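Local coordinates for reticulocyte-binding protein 2a (Plasmodium vivax, PDB 4Z8N) that probably binds the surface of reticulocytes through this mostly helical erythrocyte-binding domain, so that the malaria parasite can recognise and invade the host cell, at residues Y151-V162 against L252-Y263. Sequence-based numbering, arbitrary orientation.
Sequences YEIMLEIYVERV and LYFDSANFYATY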
ATOM      1  N   TYR A 151     -17.321  -2.947 -22.283  1.00 50.11           N
ATOM      2  CA  TYR A 151     -17.481  -3.329 -20.887  1.00 50.65           C
ATOM      3  C   TYR A 151     -17.200  -4.814 -20.683  1.00 52.94           C
ATOM      4  O   TYR A 151     -16.512  -5.197 -19.738  1.00 54.35           O
ATOM      5  CB  TYR A 151     -18.887  -2.990 -20.385  1.00 54.71           C
ATOM      6  CG  TYR A 151     -19.182  -3.552 -19.012  1.00 56.83           C
ATOM      7  CD1 TYR A 151     -18.669  -2.949 -17.871  1.00 56.30           C
ATOM      8  CD2 TYR A 151     -19.965  -4.689 -18.856  1.00 60.03           C
ATOM      9  CE1 TYR A 151     -18.930  -3.461 -16.615  1.00 57.38           C
ATOM     10  CE2 TYR A 151     -20.231  -5.208 -17.602  1.00 61.02           C
ATOM     11  CZ  TYR A 151     -19.711  -4.588 -16.486  1.00 58.53           C
ATOM     12  OH  TYR A 151     -19.970  -5.097 -15.235  1.00 59.07           O
ATOM     13  N   GLU A 152     -17.730  -5.646 -21.574  1.00 57.86           N
ATOM     14  CA  GLU A 152     -17.557  -7.088 -21.453  1.00 60.05           C
ATOM     15  C   GLU A 152     -16.106  -7.496 -21.705  1.00 55.94           C
ATOM     16  O   GLU A 152     -15.584  -8.399 -21.047  1.00 51.79           O
ATOM     17  CB  GLU A 152     -18.490  -7.828 -22.414  1.00 64.09           C
ATOM     18  CG  GLU A 152     -18.429  -9.342 -22.278  1.00 73.26           C
ATOM     19  CD  GLU A 152     -19.377 -10.059 -23.220  1.00 88.82           C
ATOM     20  OE1 GLU A 152     -19.252  -9.874 -24.448  1.00 98.29           O
ATOM     21  OE2 GLU A 152     -20.247 -10.809 -22.728  1.00 91.56           O
ATOM     22  N   ILE A 153     -15.458  -6.824 -22.652  1.00 52.61           N
ATOM     23  CA  ILE A 153     -14.051  -7.088 -22.953  1.00 51.67           C
ATOM     24  C   ILE A 153     -13.161  -6.778 -21.756  1.00 44.76           C
ATOM     25  O   ILE A 153     -12.360  -7.612 -21.331  1.00 41.45           O
ATOM     26  CB  ILE A 153     -13.565  -6.264 -24.159  1.00 52.14           C
ATOM     27  CG1 ILE A 153     -14.261  -6.734 -25.437  1.00 48.77           C
ATOM     28  CG2 ILE A 153     -12.053  -6.373 -24.305  1.00 51.20           C
ATOM     29  CD1 ILE A 153     -14.020  -8.189 -25.756  1.00 54.05           C
ATOM     30  N   MET A 154     -13.312  -5.574 -21.216  1.00 41.95           N
ATOM     31  CA  MET A 154     -12.495  -5.126 -20.097  1.00 42.41           C
ATOM     32  C   MET A 154     -12.748  -5.959 -18.847  1.00 42.87           C
ATOM     33  O   MET A 154     -11.824  -6.239 -18.086  1.00 37.40           O
ATOM     34  CB  MET A 154     -12.756  -3.649 -19.805  1.00 41.74           C
ATOM     35  CG  MET A 154     -12.281  -2.704 -20.896  1.00 42.02           C
ATOM     36  SD  MET A 154     -10.524  -2.896 -21.251  1.00 41.57           S
ATOM     37  CE  MET A 154      -9.824  -2.639 -19.619  1.00 30.42           C
ATOM     38  N   LEU A 155     -14.002  -6.347 -18.637  1.00 45.61           N
ATOM     39  CA  LEU A 155     -14.358  -7.172 -17.489  1.00 47.29           C
ATOM     40  C   LEU A 155     -13.651  -8.516 -17.579  1.00 42.83           C
ATOM     41  O   LEU A 155     -13.153  -9.032 -16.582  1.00 36.49           O
ATOM     42  CB  LEU A 155     -15.877  -7.370 -17.402  1.00 46.22           C
ATOM     43  CG  LEU A 155     -16.381  -8.124 -16.166  1.00 47.83           C
ATOM     44  CD1 LEU A 155     -15.978  -7.396 -14.892  1.00 46.91           C
ATOM     45  CD2 LEU A 155     -17.888  -8.324 -16.217  1.00 50.37           C
ATOM     46  N   GLU A 156     -13.602  -9.073 -18.784  1.00 44.63           N
ATOM     47  CA  GLU A 156     -12.925 -10.341 -19.018  1.00 50.07           C
ATOM     48  C   GLU A 156     -11.430 -10.207 -18.749  1.00 44.70           C
ATOM     49  O   GLU A 156     -10.801 -11.115 -18.206  1.00 46.13           O
ATOM     50  CB  GLU A 156     -13.167 -10.826 -20.449  1.00 60.16           C
ATOM     51  CG  GLU A 156     -12.543 -12.178 -20.758  1.00 70.24           C
ATOM     52  CD  GLU A 156     -13.103 -13.291 -19.892  1.00 80.88           C
ATOM     53  OE1 GLU A 156     -14.313 -13.258 -19.586  1.00 85.40           O
ATOM     54  OE2 GLU A 156     -12.329 -14.196 -19.513  1.00 85.33           O
ATOM     55  N   ILE A 157     -10.869  -9.065 -19.130  1.00 40.46           N
ATOM     56  CA  ILE A 157      -9.466  -8.780 -18.861  1.00 41.78           C
ATOM     57  C   ILE A 157      -9.219  -8.681 -17.360  1.00 39.82           C
ATOM     58  O   ILE A 157      -8.263  -9.260 -16.845  1.00 43.93           O
ATOM     59  CB  ILE A 157      -9.012  -7.479 -19.547  1.00 37.57           C
ATOM     60  CG1 ILE A 157      -9.111  -7.628 -21.067  1.00 37.76           C
ATOM     61  CG2 ILE A 157      -7.591  -7.128 -19.134  1.00 33.26           C
ATOM     62  CD1 ILE A 157      -8.681  -6.402 -21.836  1.00 36.76           C
ATOM     63  N   TYR A 158     -10.093  -7.961 -16.660  1.00 39.95           N
ATOM     64  CA  TYR A 158      -9.969  -7.789 -15.213  1.00 42.00           C
ATOM     65  C   TYR A 158     -10.130  -9.107 -14.463  1.00 40.93           C
ATOM     66  O   TYR A 158      -9.372  -9.404 -13.540  1.00 39.85           O
ATOM     67  CB  TYR A 158     -10.999  -6.781 -14.696  1.00 40.14           C
ATOM     68  CG  TYR A 158     -10.732  -5.353 -15.109  1.00 40.09           C
ATOM     69  CD1 TYR A 158      -9.482  -4.965 -15.567  1.00 36.61           C
ATOM     70  CD2 TYR A 158     -11.730  -4.390 -15.031  1.00 38.47           C
ATOM     71  CE1 TYR A 158      -9.232  -3.661 -15.942  1.00 38.15           C
ATOM     72  CE2 TYR A 158     -11.489  -3.081 -15.403  1.00 38.23           C
ATOM     73  CZ  TYR A 158     -10.238  -2.723 -15.857  1.00 38.87           C
ATOM     74  OH  TYR A 158      -9.988  -1.425 -16.232  1.00 42.57           O
ATOM     75  N   VAL A 159     -11.133  -9.884 -14.859  1.00 41.76           N
ATOM     76  CA  VAL A 159     -11.413 -11.171 -14.232  1.00 42.42           C
ATOM     77  C   VAL A 159     -10.208 -12.107 -14.336  1.00 44.08           C
ATOM     78  O   VAL A 159      -9.801 -12.717 -13.349  1.00 47.93           O
ATOM     79  CB  VAL A 159     -12.659 -11.839 -14.864  1.00 47.76           C
ATOM     80  CG1 VAL A 159     -12.690 -13.327 -14.570  1.00 49.52           C
ATOM     81  CG2 VAL A 159     -13.935 -11.169 -14.369  1.00 47.11           C
ATOM     82  N   GLU A 160      -9.626 -12.204 -15.527  1.00 42.24           N
ATOM     83  CA  GLU A 160      -8.478 -13.080 -15.741  1.00 48.44           C
ATOM     84  C   GLU A 160      -7.266 -12.631 -14.919  1.00 44.08           C
ATOM     85  O   GLU A 160      -6.491 -13.455 -14.435  1.00 44.02           O
ATOM     86  CB  GLU A 160      -8.122 -13.132 -17.229  1.00 60.42           C
ATOM     87  CG  GLU A 160      -7.004 -14.107 -17.582  1.00 74.44           C
ATOM     88  CD  GLU A 160      -7.382 -15.564 -17.359  1.00 86.75           C
ATOM     89  OE1 GLU A 160      -8.591 -15.872 -17.288  1.00 89.34           O
ATOM     90  OE2 GLU A 160      -6.463 -16.404 -17.256  1.00 93.55           O
ATOM     91  N   ARG A 161      -7.114 -11.322 -14.757  1.00 37.72           N
ATOM     92  CA  ARG A 161      -5.987 -10.778 -14.009  1.00 39.32           C
ATOM     93  C   ARG A 161      -6.082 -11.052 -12.508  1.00 37.58           C
ATOM     94  O   ARG A 161      -5.084 -11.391 -11.880  1.00 37.67           O
ATOM     95  CB  ARG A 161      -5.860  -9.275 -14.262  1.00 40.40           C
ATOM     96  CG  ARG A 161      -5.278  -8.948 -15.626  1.00 42.23           C
ATOM     97  CD  ARG A 161      -5.255  -7.455 -15.885  1.00 42.98           C
ATOM     98  NE  ARG A 161      -4.629  -7.144 -17.168  1.00 43.49           N
ATOM     99  CZ  ARG A 161      -4.527  -5.919 -17.672  1.00 39.43           C
ATOM    100  NH1 ARG A 161      -5.009  -4.880 -17.002  1.00 38.55           N
ATOM    101  NH2 ARG A 161      -3.943  -5.734 -18.848  1.00 39.62           N
ATOM    102  N   VAL A 162      -7.275 -10.924 -11.933  1.00 37.42           N
ATOM    103  CA  VAL A 162      -7.428 -11.141 -10.497  1.00 42.16           C
ATOM    104  C   VAL A 162      -7.375 -12.627 -10.145  1.00 44.98           C
ATOM    105  O   VAL A 162      -7.134 -12.987  -8.995  1.00 47.91           O
ATOM    106  CB  VAL A 162      -8.744 -10.541  -9.953  1.00 38.78           C
ATOM    107  CG1 VAL A 162      -8.781  -9.041 -10.190  1.00 35.65           C
ATOM    108  CG2 VAL A 162      -9.948 -11.223 -10.572  1.00 39.73           C
ATOM    109  N   LEU A 252     -20.944   1.552 -15.200  1.00 58.29           N
ATOM    110  CA  LEU A 252     -20.404   0.212 -15.403  1.00 54.48           C
ATOM    111  C   LEU A 252     -18.907   0.289 -15.689  1.00 52.06           C
ATOM    112  O   LEU A 252     -18.118  -0.473 -15.126  1.00 46.09           O
ATOM    113  CB  LEU A 252     -21.132  -0.503 -16.545  1.00 55.43           C
ATOM    114  CG  LEU A 252     -22.438  -1.218 -16.192  1.00 55.80           C
ATOM    115  CD1 LEU A 252     -23.020  -1.908 -17.414  1.00 61.05           C
ATOM    116  CD2 LEU A 252     -22.217  -2.221 -15.068  1.00 54.95           C
ATOM    117  N   TYR A 253     -18.528   1.221 -16.559  1.00 51.24           N
ATOM    118  CA  TYR A 253     -17.124   1.463 -16.869  1.00 45.41           C
ATOM    119  C   TYR A 253     -16.346   1.846 -15.613  1.00 45.29           C
ATOM    120  O   TYR A 253     -15.317   1.249 -15.297  1.00 45.32           O
ATOM    121  CB  TYR A 253     -16.973   2.577 -17.910  1.00 49.78           C
ATOM    122  CG  TYR A 253     -17.265   2.191 -19.347  1.00 51.31           C
ATOM    123  CD1 TYR A 253     -17.921   1.007 -19.661  1.00 52.35           C
ATOM    124  CD2 TYR A 253     -16.874   3.020 -20.394  1.00 52.24           C
ATOM    125  CE1 TYR A 253     -18.183   0.663 -20.981  1.00 57.55           C
ATOM    126  CE2 TYR A 253     -17.131   2.687 -21.712  1.00 53.76           C
ATOM    127  CZ  TYR A 253     -17.785   1.509 -22.002  1.00 55.77           C
ATOM    128  OH  TYR A 253     -18.036   1.182 -23.315  1.00 58.53           O
ATOM    129  N   PHE A 254     -16.856   2.845 -14.901  1.00 43.39           N
ATOM    130  CA  PHE A 254     -16.149   3.431 -13.769  1.00 45.69           C
ATOM    131  C   PHE A 254     -16.046   2.467 -12.590  1.00 46.78           C
ATOM    132  O   PHE A 254     -15.014   2.404 -11.927  1.00 42.41           O
ATOM    133  CB  PHE A 254     -16.834   4.727 -13.330  1.00 48.91           C
ATOM    134  CG  PHE A 254     -16.780   5.827 -14.360  1.00 49.26           C
ATOM    135  CD1 PHE A 254     -15.905   5.754 -15.434  1.00 48.61           C
ATOM    136  CD2 PHE A 254     -17.605   6.934 -14.251  1.00 52.98           C
ATOM    137  CE1 PHE A 254     -15.857   6.762 -16.380  1.00 50.76           C
ATOM    138  CE2 PHE A 254     -17.561   7.947 -15.194  1.00 55.45           C
ATOM    139  CZ  PHE A 254     -16.686   7.860 -16.260  1.00 54.10           C
ATOM    140  N   ASP A 255     -17.115   1.723 -12.331  1.00 49.29           N
ATOM    141  CA  ASP A 255     -17.110   0.736 -11.255  1.00 48.36           C
ATOM    142  C   ASP A 255     -16.081  -0.358 -11.518  1.00 42.20           C
ATOM    143  O   ASP A 255     -15.356  -0.767 -10.614  1.00 38.18           O
ATOM    144  CB  ASP A 255     -18.500   0.119 -11.082  1.00 51.72           C
ATOM    145  CG  ASP A 255     -19.473   1.056 -10.386  1.00 57.67           C
ATOM    146  OD1 ASP A 255     -19.115   2.231 -10.161  1.00 59.10           O
ATOM    147  OD2 ASP A 255     -20.600   0.619 -10.073  1.00 58.30           O
ATOM    148  N   SER A 256     -16.023  -0.821 -12.762  1.00 39.31           N
ATOM    149  CA  SER A 256     -15.084  -1.865 -13.162  1.00 42.70           C
ATOM    150  C   SER A 256     -13.642  -1.421 -12.985  1.00 41.26           C
ATOM    151  O   SER A 256     -12.831  -2.130 -12.390  1.00 44.31           O
ATOM    152  CB  SER A 256     -15.320  -2.268 -14.618  1.00 40.52           C
ATOM    153  OG  SER A 256     -16.625  -2.779 -14.793  1.00 53.03           O
ATOM    154  N   ALA A 257     -13.330  -0.244 -13.515  1.00 39.91           N
ATOM    155  CA  ALA A 257     -11.974   0.281 -13.471  1.00 39.34           C
ATOM    156  C   ALA A 257     -11.548   0.578 -12.038  1.00 37.62           C
ATOM    157  O   ALA A 257     -10.394   0.367 -11.674  1.00 38.73           O
ATOM    158  CB  ALA A 257     -11.863   1.531 -14.329  1.00 37.88           C
ATOM    159  N   ASN A 258     -12.485   1.059 -11.229  1.00 37.06           N
ATOM    160  CA  ASN A 258     -12.194   1.382  -9.836  1.00 42.55           C
ATOM    161  C   ASN A 258     -11.920   0.132  -9.000  1.00 40.07           C
ATOM    162  O   ASN A 258     -11.044   0.133  -8.139  1.00 38.79           O
ATOM    163  CB  ASN A 258     -13.347   2.182  -9.224  1.00 50.08           C
ATOM    164  CG  ASN A 258     -13.062   2.618  -7.803  1.00 63.90           C
ATOM    165  OD1 ASN A 258     -12.248   3.512  -7.567  1.00 67.56           O
ATOM    166  ND2 ASN A 258     -13.735   1.992  -6.845  1.00 68.65           N
ATOM    167  N   PHE A 259     -12.671  -0.933  -9.256  1.00 40.03           N
ATOM    168  CA  PHE A 259     -12.449  -2.201  -8.567  1.00 40.91           C
ATOM    169  C   PHE A 259     -11.077  -2.784  -8.899  1.00 41.14           C
ATOM    170  O   PHE A 259     -10.372  -3.279  -8.016  1.00 34.87           O
ATOM    171  CB  PHE A 259     -13.548  -3.206  -8.928  1.00 47.35           C
ATOM    172  CG  PHE A 259     -14.855  -2.951  -8.234  1.00 49.67           C
ATOM    173  CD1 PHE A 259     -14.883  -2.454  -6.940  1.00 53.54           C
ATOM    174  CD2 PHE A 259     -16.057  -3.205  -8.873  1.00 50.71           C
ATOM    175  CE1 PHE A 259     -16.084  -2.219  -6.298  1.00 55.72           C
ATOM    176  CE2 PHE A 259     -17.262  -2.968  -8.237  1.00 52.16           C
ATOM    177  CZ  PHE A 259     -17.275  -2.476  -6.949  1.00 55.21           C
ATOM    178  N   TYR A 260     -10.691  -2.724 -10.169  1.00 42.33           N
ATOM    179  CA  TYR A 260      -9.401  -3.272 -10.573  1.00 40.09           C
ATOM    180  C   TYR A 260      -8.248  -2.383 -10.111  1.00 35.95           C
ATOM    181  O   TYR A 260      -7.201  -2.882  -9.700  1.00 31.93           O
ATOM    182  CB  TYR A 260      -9.329  -3.469 -12.088  1.00 38.62           C
ATOM    183  CG  TYR A 260      -7.964  -3.937 -12.543  1.00 42.19           C
ATOM    184  CD1 TYR A 260      -7.505  -5.210 -12.225  1.00 42.83           C
ATOM    185  CD2 TYR A 260      -7.126  -3.100 -13.272  1.00 39.21           C
ATOM    186  CE1 TYR A 260      -6.253  -5.641 -12.627  1.00 42.29           C
ATOM    187  CE2 TYR A 260      -5.874  -3.523 -13.684  1.00 42.94           C
ATOM    188  CZ  TYR A 260      -5.443  -4.795 -13.356  1.00 45.76           C
ATOM    189  OH  TYR A 260      -4.199  -5.220 -13.757  1.00 51.85           O
ATOM    190  N   ALA A 261      -8.443  -1.069 -10.180  1.00 33.82           N
ATOM    191  CA  ALA A 261      -7.417  -0.127  -9.739  1.00 40.27           C
ATOM    192  C   ALA A 261      -7.119  -0.310  -8.254  1.00 36.57           C
ATOM    193  O   ALA A 261      -5.966  -0.235  -7.832  1.00 35.83           O
ATOM    194  CB  ALA A 261      -7.845   1.303 -10.020  1.00 42.10           C
ATOM    195  N   THR A 262      -8.167  -0.559  -7.476  1.00 35.15           N
ATOM    196  CA  THR A 262      -8.035  -0.827  -6.047  1.00 37.68           C
ATOM    197  C   THR A 262      -7.252  -2.114  -5.808  1.00 38.78           C
ATOM    198  O   THR A 262      -6.359  -2.166  -4.960  1.00 41.84           O
ATOM    199  CB  THR A 262      -9.415  -0.931  -5.371  1.00 36.00           C
ATOM    200  OG1 THR A 262     -10.089   0.328  -5.477  1.00 37.56           O
ATOM    201  CG2 THR A 262      -9.275  -1.301  -3.899  1.00 35.89           C
ATOM    202  N   TYR A 263      -7.599  -3.149  -6.566  1.00 35.62           N
ATOM    203  CA  TYR A 263      -6.905  -4.427  -6.504  1.00 34.23           C
ATOM    204  C   TYR A 263      -5.430  -4.275  -6.871  1.00 35.88           C
ATOM    205  O   TYR A 263      -4.548  -4.741  -6.150  1.00 34.12           O
ATOM    206  CB  TYR A 263      -7.589  -5.437  -7.433  1.00 31.67           C
ATOM    207  CG  TYR A 263      -6.811  -6.712  -7.667  1.00 33.54           C
ATOM    208  CD1 TYR A 263      -6.892  -7.772  -6.774  1.00 34.29           C
ATOM    209  CD2 TYR A 263      -6.007  -6.862  -8.791  1.00 35.62           C
ATOM    210  CE1 TYR A 263      -6.185  -8.941  -6.988  1.00 35.76           C
ATOM    211  CE2 TYR A 263      -5.299  -8.025  -9.013  1.00 33.63           C
ATOM    212  CZ  TYR A 263      -5.391  -9.060  -8.109  1.00 35.71           C
ATOM    213  OH  TYR A 263      -4.688 -10.219  -8.330  1.00 43.25           O
TER
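Tyr158 and Tyr260 form the centre of a buried, tyrosine-rich packing contact between the short helix 149-162 and the long final helix 246-297. The two segments run nearly parallel, their axes 13° apart and 10.5 Å at closest approach. The Tyr158 and Tyr260 ring planes are near parallel, 11° apart, but slid so that the rings barely overlap: Tyr260 CB, rather than its ring, sits over the centre of the Tyr158 ring, 3.6 Å from the centroid. With CG of Tyr260 anti to the backbone N (chi1 176°), its ring reaches past the Tyr158 ring to Arg161, whose NH1 makes a weak hydrogen bond to Tyr260 OH at 3.4 Å; NH1 also bonds Tyr36 OH. Both helices belong to the Rh5 coiled-coil family region of this erythrocyte-binding domain; helix 26-37 lies against them, with Tyr37 touching Tyr151 and Tyr158. Toward the start of both segments, Leu252 CD1 lies over the Tyr151 ring face, 4.2 Å from its centroid, while Ser256 OG meets the ring edge and hydrogen-bonds Leu252 O at 2.8 Å. At the other end Val162 CG1 makes a CH-pi contact over the Tyr263 ring face, 3.7 Å from its centroid, and Tyr263 OH is buried with no polar partner.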